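Local atomic coordinates of conserved domain protein (PDB entry 3FBQ), a protein that is of unknown function but is built mostly of antiparallel beta sheets and probably contains E-set-like domains. Residues D50-S55 / I177-Q182; N165-A170 / N223-A228; S62-G67 / R129-Q134. One frame throughout, in Å; residues are numbered along the deposited sequence.

Contact 1. Residues D50-S55 / I177-Q182; sequences DGRTLS and ILYYNQ
R52 and Y179 meet through a single hydrogen bond. R52 NE donates to Y179 OH at 3.0 Å. The N-H...O angle is 138°, so the bond is bent, and the hydroxyl lies tilted from the guanidinium plane. NE reaches the tyrosine at the edge of its ring. The guanidinium and ring planes stand nearly perpendicular, 87° apart. Next to this bond, I177 CD1 touches R52 CB at 3.7 Å. I177 CD1 also meets D50 OD2, the D50 and I177 side chains coming from opposite directions. Within its own strand, I177 CG2 lies over one face of the Y179 ring, toward its rim. R52 CG lies anti to the backbone N (chi1 171°), and the chain then bends at chi2 and chi3 to bring NE to the hydroxyl. Further out, R52 NH2 bonds to H106 O and NH1 to D108 O. These carbonyls hold the far end of the guanidinium. The contact joins the turn before strand 53-62, in the DUF4179 region, to strand 175-184 of the DUF5643 region. With three nitrogens of one buried arginine engaged, the guanidinium has little freedom to rotate. R52 thus links Y179 to the backbone at the end of strand 97-106.

Contact 2. Residues N165-A170 / N223-A228; sequences NMEKVA and NIRWSA
E167 and R225 form a salt bridge across strand 175-184, at the surface of the sheet. R225 NH2 donates to E167 OE2 at 3.0 Å with a nearly straight N-H...O angle of 163°. A second bond, from R225 NE to E167 OE1 at 3.1 Å, is weak, with an angle of 123°. OE2 lies close to the guanidinium plane, at its edge. The carboxylate is turned the other way: NH2 meets OE2 from above the carboxylate plane. The two flat groups are 77° apart, so the two-bond pairing is not coplanar. The glutamate chain is extended beyond CG, while R225 bends at chi3 to turn its NE and NH2 to the acid. OE1 probably also accepts from N181 ND2 on strand 175-184, though the modelled distance is too short to be trusted in detail. N181 OD1 accepts from N165 ND2, so the same amide probably links to strand 162-171 twice. The backbone forms a classic beta bulge here, with E167 and K168 both facing Y179. Strands 162-171 and 224-231 are not neighbours, and the salt bridge spans the strand between them. Both carboxylate oxygens are engaged, which probably favours the ionised acid. R225 is exposed, however, so solvent would be expected to weaken the charge attraction.

Contact 3. Residues S62-G67 / R129-Q134; sequences SEQDLG and RKKSIQ
Q64 meets K131 and I133 with the end of its side chain, and this is the closer part of the contact. Its amide NE2 lies 3.3 Å from I133 CD1, the two side chains coming from opposite directions. The lysine ammonium sits at the same amide. K131 NZ gives a weak hydrogen bond to Q64 OE1 at 3.3 Å. NZ also lies near Q64 NE2, but both are donors and no hydrogen bond forms. With chi1 80°, Q64 CG lies between the backbone N and the carbonyl carbon, and a bend at chi2 carries the amide to strand 131-144. Within the loop, S62 OG donates to Q64 O at 3.0 Å. The other end is looser. R129 is exposed and meets the loop through one van der Waals approach, NH2 to G67 CA at 3.9 Å, with the glycine at the guanidinium edge. D65 carries the opposite charge but makes no salt bridge to it: OD2 is 4.9 Å from R129 NH2. Q64, K131 and I133 all touch I126 of strand 114-126, and L66 touches I124 there. The loop from strand 53-62 to strand 71-78 thus packs beside the start of strand 131-144, whose sheet continues through Q134 into the third subunit.

Contacts 1 and 2 are close, with centres 8 Å apart. They share the eight-stranded sheet, where strand 175-184 lies between strands 162-171 and 224-231. Their segments alternate along the chain: 50-55, 165-170, 177-182, 223-228. Contact 1 joins the turn leading into strand 53-62, of the five-stranded sheet, to the eight-stranded one. Contact 3 is remote, with its centre about 35 Å from that of contact 1 and 41 Å from that of contact 2. Both of its segments fall between 55 and 177 in sequence. Its loop follows strand 53-62, the strand that begins within segment 50-55, just after the touching residues of contact 1. One strand therefore connects the region between the sheets to the distant end of the molecule.

Contact 1. Residues D50-S55 / I177-Q182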
ATOM      1  N   ASP A  50      21.291  11.977  -7.958  1.00 29.76           N
ATOM      2  CA  ASP A  50      22.459  12.524  -7.245  1.00 30.61           C
ATOM      3  C   ASP A  50      23.584  11.538  -7.395  1.00 30.56           C
ATOM      4  O   ASP A  50      24.701  11.888  -7.164  1.00 32.81           O
ATOM      5  CB  ASP A  50      22.155  12.513  -5.701  1.00 30.70           C
ATOM      6  CG  ASP A  50      22.058  13.868  -5.102  1.00 33.46           C
ATOM      7  OD1 ASP A  50      22.576  14.793  -5.736  1.00 38.58           O
ATOM      8  OD2 ASP A  50      21.524  14.049  -3.967  1.00 39.35           O
ATOM      9  N   GLY A  51      23.289  10.272  -7.639  1.00 29.06           N
ATOM     10  CA  GLY A  51      24.171   9.234  -7.107  1.00 27.68           C
ATOM     11  C   GLY A  51      23.712   8.827  -5.712  1.00 27.42           C
ATOM     12  O   GLY A  51      23.856   7.646  -5.294  1.00 26.38           O
ATOM     13  N   ARG A  52      23.147   9.785  -4.978  1.00 26.38           N
ATOM     14  CA  ARG A  52      22.719   9.474  -3.637  1.00 26.32           C
ATOM     15  C   ARG A  52      21.224   9.359  -3.625  1.00 26.58           C
ATOM     16  O   ARG A  52      20.675   8.442  -3.017  1.00 26.51           O
ATOM     17  CB  ARG A  52      23.168  10.531  -2.620  1.00 25.32           C
ATOM     18  CG  ARG A  52      22.563  10.389  -1.198  1.00 25.96           C
ATOM     19  CD  ARG A  52      22.674   8.987  -0.496  1.00 22.33           C
ATOM     20  NE  ARG A  52      24.032   8.455  -0.586  1.00 24.47           N
ATOM     21  CZ  ARG A  52      24.409   7.223  -0.218  1.00 24.76           C
ATOM     22  NH1 ARG A  52      25.655   6.844  -0.361  1.00 23.08           N
ATOM     23  NH2 ARG A  52      23.561   6.360   0.311  1.00 26.81           N
ATOM     24  N   THR A  53      20.566  10.344  -4.249  1.00 26.36           N
ATOM     25  CA  THR A  53      19.127  10.430  -4.168  1.00 24.60           C
ATOM     26  C   THR A  53      18.507  10.515  -5.587  1.00 25.61           C
ATOM     27  O   THR A  53      19.145  11.014  -6.533  1.00 27.36           O
ATOM     28  CB  THR A  53      18.595  11.421  -3.044  1.00 23.62           C
ATOM     29  OG1 THR A  53      17.514  12.174  -3.563  1.00 23.50           O
ATOM     30  CG2 THR A  53      19.598  12.394  -2.492  1.00 20.78           C
ATOM     31  N   LEU A  54      17.318   9.938  -5.773  1.00 24.86           N
ATOM     32  CA  LEU A  54      16.685   9.912  -7.076  1.00 23.96           C
ATOM     33  C   LEU A  54      15.412  10.713  -6.950  1.00 24.18           C
ATOM     34  O   LEU A  54      14.637  10.505  -6.013  1.00 24.54           O
ATOM     35  CB  LEU A  54      16.375   8.497  -7.443  1.00 23.26           C
ATOM     36  CG  LEU A  54      15.343   8.317  -8.547  1.00 24.20           C
ATOM     37  CD1 LEU A  54      15.905   8.500  -9.983  1.00 22.54           C
ATOM     38  CD2 LEU A  54      14.676   6.919  -8.358  1.00 23.88           C
ATOM     39  N   SER A  55      15.228  11.690  -7.824  1.00 24.26           N
ATOM     40  CA  SER A  55      14.087  12.545  -7.687  1.00 25.22           C
ATOM     41  C   SER A  55      13.402  12.479  -8.996  1.00 27.29           C
ATOM     42  O   SER A  55      14.022  12.421 -10.075  1.00 29.12           O
ATOM     43  CB  SER A  55      14.410  13.983  -7.286  1.00 24.49           C
ATOM     44  OG  SER A  55      15.654  14.075  -6.583  1.00 25.25           O
ATOM     45  N   ILE A 177      25.786  17.745  -1.060  1.00 22.25           N
ATOM     46  CA  ILE A 177      25.278  16.937   0.106  1.00 22.12           C
ATOM     47  C   ILE A 177      26.175  16.906   1.324  1.00 22.12           C
ATOM     48  O   ILE A 177      27.352  16.652   1.214  1.00 22.48           O
ATOM     49  CB  ILE A 177      25.059  15.480  -0.298  1.00 21.55           C
ATOM     50  CG1 ILE A 177      24.137  15.384  -1.527  1.00 21.42           C
ATOM     51  CG2 ILE A 177      24.520  14.682   0.871  1.00 22.20           C
ATOM     52  CD1 ILE A 177      24.150  14.031  -2.129  1.00 21.88           C
ATOM     53  N   LEU A 178      25.624  17.169   2.494  1.00 23.49           N
ATOM     54  CA  LEU A 178      26.401  16.962   3.742  1.00 25.15           C
ATOM     55  C   LEU A 178      26.001  15.675   4.494  1.00 25.40           C
ATOM     56  O   LEU A 178      24.865  15.538   4.948  1.00 25.05           O
ATOM     57  CB  LEU A 178      26.305  18.170   4.679  1.00 24.88           C
ATOM     58  CG  LEU A 178      26.810  19.500   4.092  1.00 27.10           C
ATOM     59  CD1 LEU A 178      26.598  20.583   5.101  1.00 27.31           C
ATOM     60  CD2 LEU A 178      28.245  19.519   3.591  1.00 25.89           C
ATOM     61  N   TYR A 179      26.939  14.748   4.614  1.00 25.71           N
ATOM     62  CA  TYR A 179      26.717  13.575   5.410  1.00 26.90           C
ATOM     63  C   TYR A 179      27.265  13.765   6.810  1.00 27.84           C
ATOM     64  O   TYR A 179      28.394  14.193   7.022  1.00 27.49           O
ATOM     65  CB  TYR A 179      27.484  12.449   4.823  1.00 26.34           C
ATOM     66  CG  TYR A 179      27.039  12.035   3.476  1.00 28.51           C
ATOM     67  CD1 TYR A 179      26.058  11.033   3.316  1.00 22.84           C
ATOM     68  CD2 TYR A 179      27.646  12.589   2.310  1.00 31.58           C
ATOM     69  CE1 TYR A 179      25.686  10.607   2.079  1.00 22.39           C
ATOM     70  CE2 TYR A 179      27.265  12.150   1.032  1.00 27.80           C
ATOM     71  CZ  TYR A 179      26.288  11.160   0.937  1.00 27.28           C
ATOM     72  OH  TYR A 179      25.908  10.726  -0.307  1.00 32.69           O
ATOM     73  N   TYR A 180      26.488  13.365   7.780  1.00 29.51           N
ATOM     74  CA  TYR A 180      26.939  13.522   9.135  1.00 31.00           C
ATOM     75  C   TYR A 180      26.070  12.723  10.146  1.00 31.51           C
ATOM     76  O   TYR A 180      25.130  12.014   9.752  1.00 30.63           O
ATOM     77  CB  TYR A 180      26.921  15.004   9.434  1.00 31.26           C
ATOM     78  CG  TYR A 180      25.514  15.517   9.528  1.00 32.95           C
ATOM     79  CD1 TYR A 180      24.780  15.845   8.378  1.00 32.78           C
ATOM     80  CD2 TYR A 180      24.895  15.655  10.786  1.00 33.99           C
ATOM     81  CE1 TYR A 180      23.452  16.304   8.493  1.00 32.78           C
ATOM     82  CE2 TYR A 180      23.574  16.122  10.911  1.00 31.81           C
ATOM     83  CZ  TYR A 180      22.869  16.436   9.776  1.00 30.52           C
ATOM     84  OH  TYR A 180      21.606  16.910   9.945  1.00 27.76           O
ATOM     85  N   ASN A 181      26.399  12.835  11.442  1.00 32.72           N
ATOM     86  CA  ASN A 181      25.696  12.065  12.497  1.00 33.36           C
ATOM     87  C   ASN A 181      25.761  12.734  13.826  1.00 34.72           C
ATOM     88  O   ASN A 181      26.656  13.526  14.056  1.00 35.46           O
ATOM     89  CB  ASN A 181      26.225  10.643  12.657  1.00 31.77           C
ATOM     90  CG  ASN A 181      27.684  10.604  12.934  1.00 30.52           C
ATOM     91  OD1 ASN A 181      28.192  11.100  13.946  1.00 26.41           O
ATOM     92  ND2 ASN A 181      28.385   9.998  12.023  1.00 31.19           N
ATOM     93  N   GLN A 182      24.808  12.384  14.696  1.00 36.39           N
ATOM     94  CA  GLN A 182      24.718  12.908  16.043  1.00 37.25           C
ATOM     95  C   GLN A 182      25.093  11.766  16.923  1.00 38.26           C
ATOM     96  O   GLN A 182      24.772  10.619  16.607  1.00 37.43           O
ATOM     97  CB  GLN A 182      23.295  13.399  16.378  1.00 37.03           C
ATOM     98  CG  GLN A 182      22.151  12.435  16.097  1.00 38.41           C
ATOM     99  CD  GLN A 182      20.762  13.025  16.421  1.00 42.05           C
ATOM    100  OE1 GLN A 182      19.983  12.471  17.241  1.00 41.04           O
ATOM    101  NE2 GLN A 182      20.428  14.127  15.756  1.00 44.16           N
TER

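Contact 2. Residues N165-A170 / N223-A228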
ATOM      1  N   ASN A 165      29.019  15.116  14.260  1.00 33.99           N
ATOM      2  CA  ASN A 165      30.198  14.798  13.440  1.00 34.31           C
ATOM      3  C   ASN A 165      29.984  14.845  11.961  1.00 34.01           C
ATOM      4  O   ASN A 165      29.138  14.117  11.430  1.00 34.61           O
ATOM      5  CB  ASN A 165      30.718  13.420  13.777  1.00 34.71           C
ATOM      6  CG  ASN A 165      30.808  13.208  15.243  1.00 37.14           C
ATOM      7  OD1 ASN A 165      31.739  13.708  15.896  1.00 38.56           O
ATOM      8  ND2 ASN A 165      29.818  12.504  15.799  1.00 37.62           N
ATOM      9  N   MET A 166      30.769  15.672  11.284  1.00 33.14           N
ATOM     10  CA  MET A 166      30.735  15.693   9.843  1.00 32.41           C
ATOM     11  C   MET A 166      31.267  14.334   9.352  1.00 32.86           C
ATOM     12  O   MET A 166      31.938  13.605  10.105  1.00 33.31           O
ATOM     13  CB  MET A 166      31.582  16.891   9.354  1.00 33.18           C
ATOM     14  CG  MET A 166      30.949  18.346   9.559  1.00 29.55           C
ATOM     15  SD  MET A 166      29.136  18.510   9.201  1.00 22.91           S
ATOM     16  CE  MET A 166      28.405  18.053  10.775  1.00 30.85           C
ATOM     17  N   GLU A 167      30.945  13.944   8.131  1.00 32.76           N
ATOM     18  CA  GLU A 167      31.435  12.648   7.609  1.00 32.62           C
ATOM     19  C   GLU A 167      31.889  12.809   6.162  1.00 32.57           C
ATOM     20  O   GLU A 167      32.976  12.346   5.748  1.00 31.81           O
ATOM     21  CB  GLU A 167      30.330  11.577   7.636  1.00 32.93           C
ATOM     22  CG  GLU A 167      30.146  10.681   8.901  1.00 33.23           C
ATOM     23  CD  GLU A 167      28.833   9.829   8.816  1.00 38.25           C
ATOM     24  OE1 GLU A 167      28.443   9.082   9.777  1.00 40.61           O
ATOM     25  OE2 GLU A 167      28.147   9.919   7.769  1.00 39.22           O
ATOM     26  N   LYS A 168      31.048  13.466   5.376  1.00 32.11           N
ATOM     27  CA  LYS A 168      31.324  13.525   3.966  1.00 32.29           C
ATOM     28  C   LYS A 168      30.718  14.732   3.318  1.00 31.66           C
ATOM     29  O   LYS A 168      29.711  15.256   3.793  1.00 32.88           O
ATOM     30  CB  LYS A 168      30.769  12.283   3.297  1.00 31.75           C
ATOM     31  CG  LYS A 168      31.659  11.847   2.180  1.00 35.00           C
ATOM     32  CD  LYS A 168      30.922  11.015   1.164  1.00 40.55           C
ATOM     33  CE  LYS A 168      30.491   9.640   1.717  1.00 42.92           C
ATOM     34  NZ  LYS A 168      31.595   9.054   2.543  1.00 42.62           N
ATOM     35  N   VAL A 169      31.287  15.158   2.208  1.00 30.19           N
ATOM     36  CA  VAL A 169      30.650  16.218   1.457  1.00 30.12           C
ATOM     37  C   VAL A 169      30.605  15.785  -0.011  1.00 30.81           C
ATOM     38  O   VAL A 169      31.527  15.102  -0.451  1.00 31.28           O
ATOM     39  CB  VAL A 169      31.397  17.574   1.674  1.00 30.30           C
ATOM     40  CG1 VAL A 169      32.845  17.509   1.155  1.00 28.77           C
ATOM     41  CG2 VAL A 169      30.620  18.756   1.078  1.00 29.20           C
ATOM     42  N   ALA A 170      29.546  16.131  -0.762  1.00 30.94           N
ATOM     43  CA  ALA A 170      29.478  15.740  -2.170  1.00 31.76           C
ATOM     44  C   ALA A 170      28.840  16.801  -3.073  1.00 32.34           C
ATOM     45  O   ALA A 170      27.769  17.252  -2.797  1.00 32.58           O
ATOM     46  CB  ALA A 170      28.797  14.375  -2.331  1.00 31.03           C
ATOM     47  N   ASN A 223      21.914   7.978  18.392  1.00 34.49           N
ATOM     48  CA  ASN A 223      23.000   8.052  17.415  1.00 33.92           C
ATOM     49  C   ASN A 223      22.532   7.790  15.961  1.00 32.86           C
ATOM     50  O   ASN A 223      22.496   6.619  15.511  1.00 32.81           O
ATOM     51  CB  ASN A 223      24.085   7.060  17.807  1.00 34.98           C
ATOM     52  CG  ASN A 223      24.914   7.535  19.023  1.00 39.27           C
ATOM     53  OD1 ASN A 223      24.424   8.228  19.951  1.00 42.43           O
ATOM     54  ND2 ASN A 223      26.189   7.160  19.013  1.00 42.20           N
ATOM     55  N   ILE A 224      22.167   8.872  15.256  1.00 30.39           N
ATOM     56  CA  ILE A 224      21.560   8.820  13.936  1.00 28.48           C
ATOM     57  C   ILE A 224      22.555   9.370  12.878  1.00 28.18           C
ATOM     58  O   ILE A 224      23.003  10.492  12.992  1.00 28.27           O
ATOM     59  CB  ILE A 224      20.198   9.664  13.870  1.00 28.57           C
ATOM     60  CG1 ILE A 224      19.221   9.416  15.042  1.00 28.76           C
ATOM     61  CG2 ILE A 224      19.472   9.519  12.587  1.00 25.62           C
ATOM     62  CD1 ILE A 224      19.229   8.063  15.586  1.00 32.85           C
ATOM     63  N   ARG A 225      22.872   8.596  11.844  1.00 27.28           N
ATOM     64  CA  ARG A 225      23.491   9.117  10.641  1.00 26.64           C
ATOM     65  C   ARG A 225      22.400   9.764   9.829  1.00 26.53           C
ATOM     66  O   ARG A 225      21.302   9.200   9.718  1.00 26.43           O
ATOM     67  CB  ARG A 225      24.138   8.004   9.840  1.00 26.08           C
ATOM     68  CG  ARG A 225      24.801   6.949  10.775  1.00 31.60           C
ATOM     69  CD  ARG A 225      25.785   6.053  10.062  1.00 36.64           C
ATOM     70  NE  ARG A 225      26.523   6.800   9.029  1.00 41.35           N
ATOM     71  CZ  ARG A 225      27.187   6.229   8.017  1.00 42.64           C
ATOM     72  NH1 ARG A 225      27.200   4.899   7.909  1.00 42.53           N
ATOM     73  NH2 ARG A 225      27.824   6.975   7.104  1.00 41.29           N
ATOM     74  N   TRP A 226      22.702  10.952   9.279  1.00 25.57           N
ATOM     75  CA  TRP A 226      21.762  11.769   8.522  1.00 24.59           C
ATOM     76  C   TRP A 226      22.459  12.235   7.286  1.00 25.15           C
ATOM     77  O   TRP A 226      23.690  12.187   7.167  1.00 26.92           O
ATOM     78  CB  TRP A 226      21.496  13.092   9.254  1.00 24.78           C
ATOM     79  CG  TRP A 226      20.938  13.075  10.596  1.00 22.23           C
ATOM     80  CD1 TRP A 226      21.626  13.223  11.777  1.00 25.97           C
ATOM     81  CD2 TRP A 226      19.582  13.005  10.928  1.00 21.74           C
ATOM     82  NE1 TRP A 226      20.759  13.200  12.840  1.00 28.00           N
ATOM     83  CE2 TRP A 226      19.492  13.050  12.338  1.00 28.16           C
ATOM     84  CE3 TRP A 226      18.412  12.848  10.178  1.00 25.54           C
ATOM     85  CZ2 TRP A 226      18.269  12.949  13.008  1.00 31.12           C
ATOM     86  CZ3 TRP A 226      17.189  12.737  10.837  1.00 25.87           C
ATOM     87  CH2 TRP A 226      17.125  12.783  12.231  1.00 31.27           C
ATOM     88  N   SER A 227      21.706  12.819   6.377  1.00 24.81           N
ATOM     89  CA  SER A 227      22.323  13.626   5.324  1.00 24.60           C
ATOM     90  C   SER A 227      21.342  14.655   4.799  1.00 25.38           C
ATOM     91  O   SER A 227      20.106  14.465   4.902  1.00 26.65           O
ATOM     92  CB  SER A 227      22.800  12.741   4.207  1.00 23.61           C
ATOM     93  OG  SER A 227      21.760  12.546   3.291  1.00 27.41           O
ATOM     94  N   ALA A 228      21.835  15.769   4.261  1.00 25.40           N
ATOM     95  CA  ALA A 228      20.901  16.762   3.731  1.00 25.25           C
ATOM     96  C   ALA A 228      21.395  17.275   2.424  1.00 26.65           C
ATOM     97  O   ALA A 228      22.618  17.217   2.115  1.00 27.54           O
ATOM     98  CB  ALA A 228      20.768  17.859   4.655  1.00 24.77           C
TER

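Contact 3. Residues S62-G67 / R129-Q134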
ATOM      1  N   SER A  62      -6.962  12.826 -14.375  1.00 32.78           N
ATOM      2  CA  SER A  62      -8.064  11.965 -14.209  1.00 33.72           C
ATOM      3  C   SER A  62      -9.344  12.397 -14.901  1.00 35.37           C
ATOM      4  O   SER A  62      -9.411  13.464 -15.482  1.00 34.87           O
ATOM      5  CB  SER A  62      -8.376  11.835 -12.769  1.00 32.68           C
ATOM      6  OG  SER A  62      -9.495  10.977 -12.726  1.00 33.67           O
ATOM      7  N   GLU A  63     -10.363  11.548 -14.830  1.00 37.33           N
ATOM      8  CA  GLU A  63     -11.580  11.743 -15.610  1.00 39.36           C
ATOM      9  C   GLU A  63     -12.668  12.410 -14.775  1.00 39.90           C
ATOM     10  O   GLU A  63     -13.839  12.418 -15.155  1.00 40.46           O
ATOM     11  CB  GLU A  63     -12.085  10.407 -16.160  1.00 39.87           C
ATOM     12  CG  GLU A  63     -11.145   9.756 -17.162  1.00 44.37           C
ATOM     13  CD  GLU A  63     -11.334  10.289 -18.568  1.00 52.12           C
ATOM     14  OE1 GLU A  63     -11.608  11.499 -18.715  1.00 55.97           O
ATOM     15  OE2 GLU A  63     -11.209   9.499 -19.528  1.00 53.10           O
ATOM     16  N   GLN A  64     -12.274  12.968 -13.635  1.00 40.44           N
ATOM     17  CA  GLN A  64     -13.079  12.884 -12.422  1.00 40.53           C
ATOM     18  C   GLN A  64     -12.262  13.261 -11.191  1.00 41.44           C
ATOM     19  O   GLN A  64     -11.075  12.949 -11.102  1.00 42.32           O
ATOM     20  CB  GLN A  64     -13.656  11.476 -12.258  1.00 40.90           C
ATOM     21  CG  GLN A  64     -12.672  10.463 -11.697  1.00 42.52           C
ATOM     22  CD  GLN A  64     -13.162   9.825 -10.412  1.00 41.12           C
ATOM     23  OE1 GLN A  64     -14.364   9.639 -10.217  1.00 37.58           O
ATOM     24  NE2 GLN A  64     -12.233   9.485  -9.527  1.00 42.24           N
ATOM     25  N   ASP A  65     -12.906  13.935 -10.243  1.00 41.63           N
ATOM     26  CA  ASP A  65     -12.198  14.778  -9.288  1.00 42.69           C
ATOM     27  C   ASP A  65     -11.289  13.949  -8.388  1.00 42.73           C
ATOM     28  O   ASP A  65     -11.716  12.952  -7.807  1.00 43.64           O
ATOM     29  CB  ASP A  65     -13.191  15.577  -8.439  1.00 43.43           C
ATOM     30  CG  ASP A  65     -13.361  17.001  -8.928  1.00 46.15           C
ATOM     31  OD1 ASP A  65     -13.679  17.188 -10.122  1.00 47.71           O
ATOM     32  OD2 ASP A  65     -13.177  17.935  -8.120  1.00 48.46           O
ATOM     33  N   LEU A  66     -10.032  14.368  -8.277  1.00 42.69           N
ATOM     34  CA  LEU A  66      -9.143  13.858  -7.239  1.00 42.66           C
ATOM     35  C   LEU A  66      -9.383  14.568  -5.911  1.00 42.95           C
ATOM     36  O   LEU A  66      -9.001  14.070  -4.852  1.00 42.37           O
ATOM     37  CB  LEU A  66      -7.682  14.013  -7.663  1.00 43.56           C
ATOM     38  CG  LEU A  66      -7.171  13.021  -8.710  1.00 43.39           C
ATOM     39  CD1 LEU A  66      -7.489  11.593  -8.298  1.00 40.76           C
ATOM     40  CD2 LEU A  66      -7.758  13.334 -10.078  1.00 46.18           C
ATOM     41  N   GLY A  67     -10.017  15.735  -5.975  1.00 43.11           N
ATOM     42  CA  GLY A  67     -10.194  16.562  -4.815  1.00 42.60           C
ATOM     43  C   GLY A  67      -8.886  17.214  -4.427  1.00 42.79           C
ATOM     44  O   GLY A  67      -8.073  17.506  -5.289  1.00 42.90           O
ATOM     45  N   ARG A 129     -13.669  12.248  -1.531  1.00 39.65           N
ATOM     46  CA  ARG A 129     -14.816  11.441  -1.923  1.00 39.11           C
ATOM     47  C   ARG A 129     -14.843  10.000  -1.381  1.00 38.24           C
ATOM     48  O   ARG A 129     -15.573   9.183  -1.886  1.00 37.46           O
ATOM     49  CB  ARG A 129     -14.953  11.479  -3.443  1.00 39.55           C
ATOM     50  CG  ARG A 129     -16.410  11.776  -3.889  1.00 44.44           C
ATOM     51  CD  ARG A 129     -16.547  13.011  -4.823  1.00 50.02           C
ATOM     52  NE  ARG A 129     -15.367  13.891  -4.823  1.00 55.90           N
ATOM     53  CZ  ARG A 129     -14.978  14.704  -3.824  1.00 58.92           C
ATOM     54  NH1 ARG A 129     -15.678  14.765  -2.680  1.00 60.00           N
ATOM     55  NH2 ARG A 129     -13.880  15.472  -3.971  1.00 57.30           N
ATOM     56  N   LYS A 130     -14.007   9.689  -0.380  1.00 38.52           N
ATOM     57  CA  LYS A 130     -14.165   8.502   0.516  1.00 37.97           C
ATOM     58  C   LYS A 130     -13.916   7.115  -0.136  1.00 37.95           C
ATOM     59  O   LYS A 130     -14.478   6.090   0.243  1.00 37.72           O
ATOM     60  CB  LYS A 130     -15.570   8.557   1.108  1.00 37.86           C
ATOM     61  CG  LYS A 130     -15.671   8.204   2.564  1.00 37.28           C
ATOM     62  CD  LYS A 130     -15.239   9.345   3.406  1.00 35.45           C
ATOM     63  CE  LYS A 130     -16.034   9.349   4.663  1.00 38.03           C
ATOM     64  NZ  LYS A 130     -17.162  10.333   4.647  1.00 36.46           N
ATOM     65  N   LYS A 131     -12.996   7.115  -1.071  1.00 38.34           N
ATOM     66  CA  LYS A 131     -13.040   6.285  -2.232  1.00 38.96           C
ATOM     67  C   LYS A 131     -11.614   6.182  -2.721  1.00 38.87           C
ATOM     68  O   LYS A 131     -10.791   7.047  -2.392  1.00 39.38           O
ATOM     69  CB  LYS A 131     -13.790   7.053  -3.300  1.00 38.77           C
ATOM     70  CG  LYS A 131     -14.474   6.160  -4.238  1.00 41.34           C
ATOM     71  CD  LYS A 131     -15.003   6.956  -5.386  1.00 42.43           C
ATOM     72  CE  LYS A 131     -13.895   7.305  -6.323  1.00 41.16           C
ATOM     73  NZ  LYS A 131     -14.428   8.375  -7.176  1.00 38.17           N
ATOM     74  N   SER A 132     -11.322   5.155  -3.517  1.00 37.74           N
ATOM     75  CA  SER A 132     -10.014   5.045  -4.144  1.00 36.51           C
ATOM     76  C   SER A 132     -10.304   4.588  -5.541  1.00 35.13           C
ATOM     77  O   SER A 132     -11.389   4.074  -5.778  1.00 33.56           O
ATOM     78  CB  SER A 132      -9.145   4.018  -3.458  1.00 36.77           C
ATOM     79  OG  SER A 132      -9.833   2.774  -3.460  1.00 39.28           O
ATOM     80  N   ILE A 133      -9.351   4.843  -6.448  1.00 33.21           N
ATOM     81  CA  ILE A 133      -9.350   4.237  -7.749  1.00 31.98           C
ATOM     82  C   ILE A 133      -8.325   3.101  -7.702  1.00 32.44           C
ATOM     83  O   ILE A 133      -7.118   3.323  -7.529  1.00 32.88           O
ATOM     84  CB  ILE A 133      -9.046   5.246  -8.877  1.00 31.65           C
ATOM     85  CG1 ILE A 133     -10.166   6.259  -9.056  1.00 28.17           C
ATOM     86  CG2 ILE A 133      -8.887   4.543 -10.213  1.00 33.12           C
ATOM     87  CD1 ILE A 133      -9.608   7.562  -9.430  1.00 20.52           C
ATOM     88  N   GLN A 134      -8.818   1.876  -7.825  1.00 32.54           N
ATOM     89  CA  GLN A 134      -7.964   0.702  -7.854  1.00 33.57           C
ATOM     90  C   GLN A 134      -7.290   0.499  -9.212  1.00 33.70           C
ATOM     91  O   GLN A 134      -7.860   0.816 -10.237  1.00 36.07           O
ATOM     92  CB  GLN A 134      -8.822  -0.503  -7.519  1.00 34.00           C
ATOM     93  CG  GLN A 134      -9.373  -0.443  -6.089  1.00 36.28           C
ATOM     94  CD  GLN A 134      -8.369  -0.879  -5.015  1.00 40.65           C
ATOM     95  OE1 GLN A 134      -7.852  -0.059  -4.215  1.00 37.58           O
ATOM     96  NE2 GLN A 134      -8.117  -2.206  -4.967  1.00 45.59           N
TER